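Local coordinates for alginate biosynthesis protein AlgX (Pseudomonas aeruginosa, PDB 4KNC) that takes part in the O-acetylation of the exopolysaccharide alginate and protects the polymer from degradation as it crosses the periplasm, at residues 143-146 with 147-150. Residues are numbered along the deposited sequence; the frame is centred on the assembly and turned at random.
Sequences YYFK and GDHH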
loop_
_atom_site.group_PDB
_atom_site.type_symbol
_atom_site.label_atom_id
_atom_site.label_comp_id
_atom_site.label_asym_id
_atom_site.label_seq_id
_atom_site.Cartn_x
_atom_site.Cartn_y
_atom_site.Cartn_z
ATOM N N TYR A 143 -8.299 -7.170 19.326
ATOM C CA TYR A 143 -8.103 -6.907 17.895
ATOM C C TYR A 143 -6.602 -6.728 17.583
ATOM O O TYR A 143 -6.070 -7.342 16.647
ATOM C CB TYR A 143 -8.907 -5.663 17.514
ATOM C CG TYR A 143 -8.925 -5.251 16.053
ATOM C CD1 TYR A 143 -7.851 -4.572 15.490
ATOM C CD2 TYR A 143 -10.059 -5.459 15.259
ATOM C CE1 TYR A 143 -7.870 -4.171 14.164
ATOM C CE2 TYR A 143 -10.091 -5.048 13.937
ATOM C CZ TYR A 143 -8.985 -4.407 13.390
ATOM O OH TYR A 143 -8.985 -3.992 12.067
ATOM N N TYR A 144 -5.924 -5.921 18.399
ATOM C CA TYR A 144 -4.491 -5.614 18.217
ATOM C C TYR A 144 -3.560 -6.314 19.199
ATOM O O TYR A 144 -3.952 -6.611 20.328
ATOM C CB TYR A 144 -4.258 -4.109 18.352
ATOM C CG TYR A 144 -4.474 -3.343 17.063
ATOM C CD1 TYR A 144 -3.530 -3.401 16.041
ATOM C CD2 TYR A 144 -5.619 -2.560 16.867
ATOM C CE1 TYR A 144 -3.710 -2.710 14.856
ATOM C CE2 TYR A 144 -5.810 -1.856 15.677
ATOM C CZ TYR A 144 -4.847 -1.943 14.675
ATOM O OH TYR A 144 -4.997 -1.268 13.490
ATOM N N PHE A 145 -2.318 -6.562 18.781
ATOM C CA PHE A 145 -1.285 -6.964 19.731
ATOM C C PHE A 145 -1.093 -5.853 20.770
ATOM O O PHE A 145 -1.296 -4.667 20.473
ATOM C CB PHE A 145 0.048 -7.287 19.035
ATOM C CG PHE A 145 0.057 -8.611 18.292
ATOM C CD1 PHE A 145 0.273 -9.810 18.970
ATOM C CD2 PHE A 145 -0.151 -8.654 16.916
ATOM C CE1 PHE A 145 0.280 -11.030 18.285
ATOM C CE2 PHE A 145 -0.143 -9.858 16.224
ATOM C CZ PHE A 145 0.079 -11.052 16.914
ATOM N N LYS A 146 -0.707 -6.257 21.981
ATOM C CA LYS A 146 -0.458 -5.357 23.115
ATOM C C LYS A 146 0.560 -4.263 22.846
ATOM O O LYS A 146 0.377 -3.123 23.270
ATOM C CB LYS A 146 0.027 -6.160 24.332
ATOM C CG LYS A 146 -1.032 -7.078 24.919
ATOM C CD LYS A 146 -0.475 -7.872 26.102
ATOM C CE LYS A 146 -1.574 -8.601 26.838
ATOM N NZ LYS A 146 -1.016 -9.318 28.015
ATOM N N GLY A 147 1.645 -4.623 22.170
ATOM C CA GLY A 147 2.756 -3.703 21.986
ATOM C C GLY A 147 3.274 -3.733 20.560
ATOM O O GLY A 147 4.477 -3.659 20.327
ATOM N N ASP A 148 2.355 -3.843 19.599
ATOM C CA ASP A 148 2.733 -3.936 18.194
ATOM C C ASP A 148 1.689 -3.231 17.333
ATOM O O ASP A 148 0.576 -2.979 17.789
ATOM C CB ASP A 148 2.879 -5.403 17.771
ATOM C CG ASP A 148 3.591 -5.558 16.439
ATOM O OD1 ASP A 148 4.822 -5.323 16.375
ATOM O OD2 ASP A 148 2.931 -5.937 15.451
ATOM N N HIS A 149 2.063 -2.915 16.096
ATOM C CA HIS A 149 1.181 -2.209 15.168
ATOM C C HIS A 149 0.327 -3.153 14.295
ATOM O O HIS A 149 -0.546 -2.704 13.567
ATOM C CB HIS A 149 2.008 -1.259 14.278
ATOM C CG HIS A 149 3.040 -1.954 13.442
ATOM N ND1 HIS A 149 4.143 -2.578 13.990
ATOM C CD2 HIS A 149 3.146 -2.118 12.100
ATOM C CE1 HIS A 149 4.876 -3.103 13.022
ATOM N NE2 HIS A 149 4.295 -2.835 11.866
ATOM N N HIS A 150 0.594 -4.453 14.348
ATOM C CA HIS A 150 -0.202 -5.417 13.586
ATOM C C HIS A 150 -1.458 -5.804 14.354
ATOM O O HIS A 150 -1.446 -5.835 15.588
ATOM C CB HIS A 150 0.603 -6.686 13.285
ATOM C CG HIS A 150 1.772 -6.453 12.382
ATOM N ND1 HIS A 150 3.061 -6.325 12.858
ATOM C CD2 HIS A 150 1.847 -6.295 11.038
ATOM C CE1 HIS A 150 3.879 -6.108 11.840
ATOM N NE2 HIS A 150 3.168 -6.078 10.729
#
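F145 meets the backbone carbonyl of H150 where the loop between helices 107-123 and 153-169 turns back on itself, and this carbonyl is the hub. F145 N reaches H150 O at 3.4 Å, a weak but nearly straight hydrogen bond (169°). Two aromatic edges converge on the same oxygen, CD1 of Y144 at 3.2 Å and CD2 of F145 at 3.4 Å, and it lies near the plane of each ring; CE1 of Y144 also borders H149 O. F145 CB packs on D148 CB, 3.6 Å away, across the turn. With chi1 at -74°, F145 CG sits beside the backbone N, which brings the CD2 edge to the oxygen that F145 N binds; the ring continues onto L189 and K191 of strand 180-191. Y144 OH hydrogen-bonds to P87 O, while K146 extends away from 147-150 to a salt bridge of NZ with D43.

Polar contacts concentrate on D148 OD2. This oxygen takes H150 N at 3.0 Å from above the carboxylate plane, forming an Asx turn, and H150 ND1 at 2.6 Å through its syn lone pair, close to the imidazole plane. The other oxygen, OD1, accepts from T194 N, so both ends of the carboxylate are held. Across the imidazole, NE2 and S243 OG are hydrogen-bonded, and Y249 stacks on the ring.

The arrangement is consistent with a Ser-His-Asp triad, as in SGNH hydrolases, the roles of D148, H150 and S243 all being inferred. The ND1 bond sets the imidazole's rotation, directing NE2 at the serine, while the H150 N bond holds OD2 against the turn, consistent with H150 acting as proton acceptor in acetyl transfer.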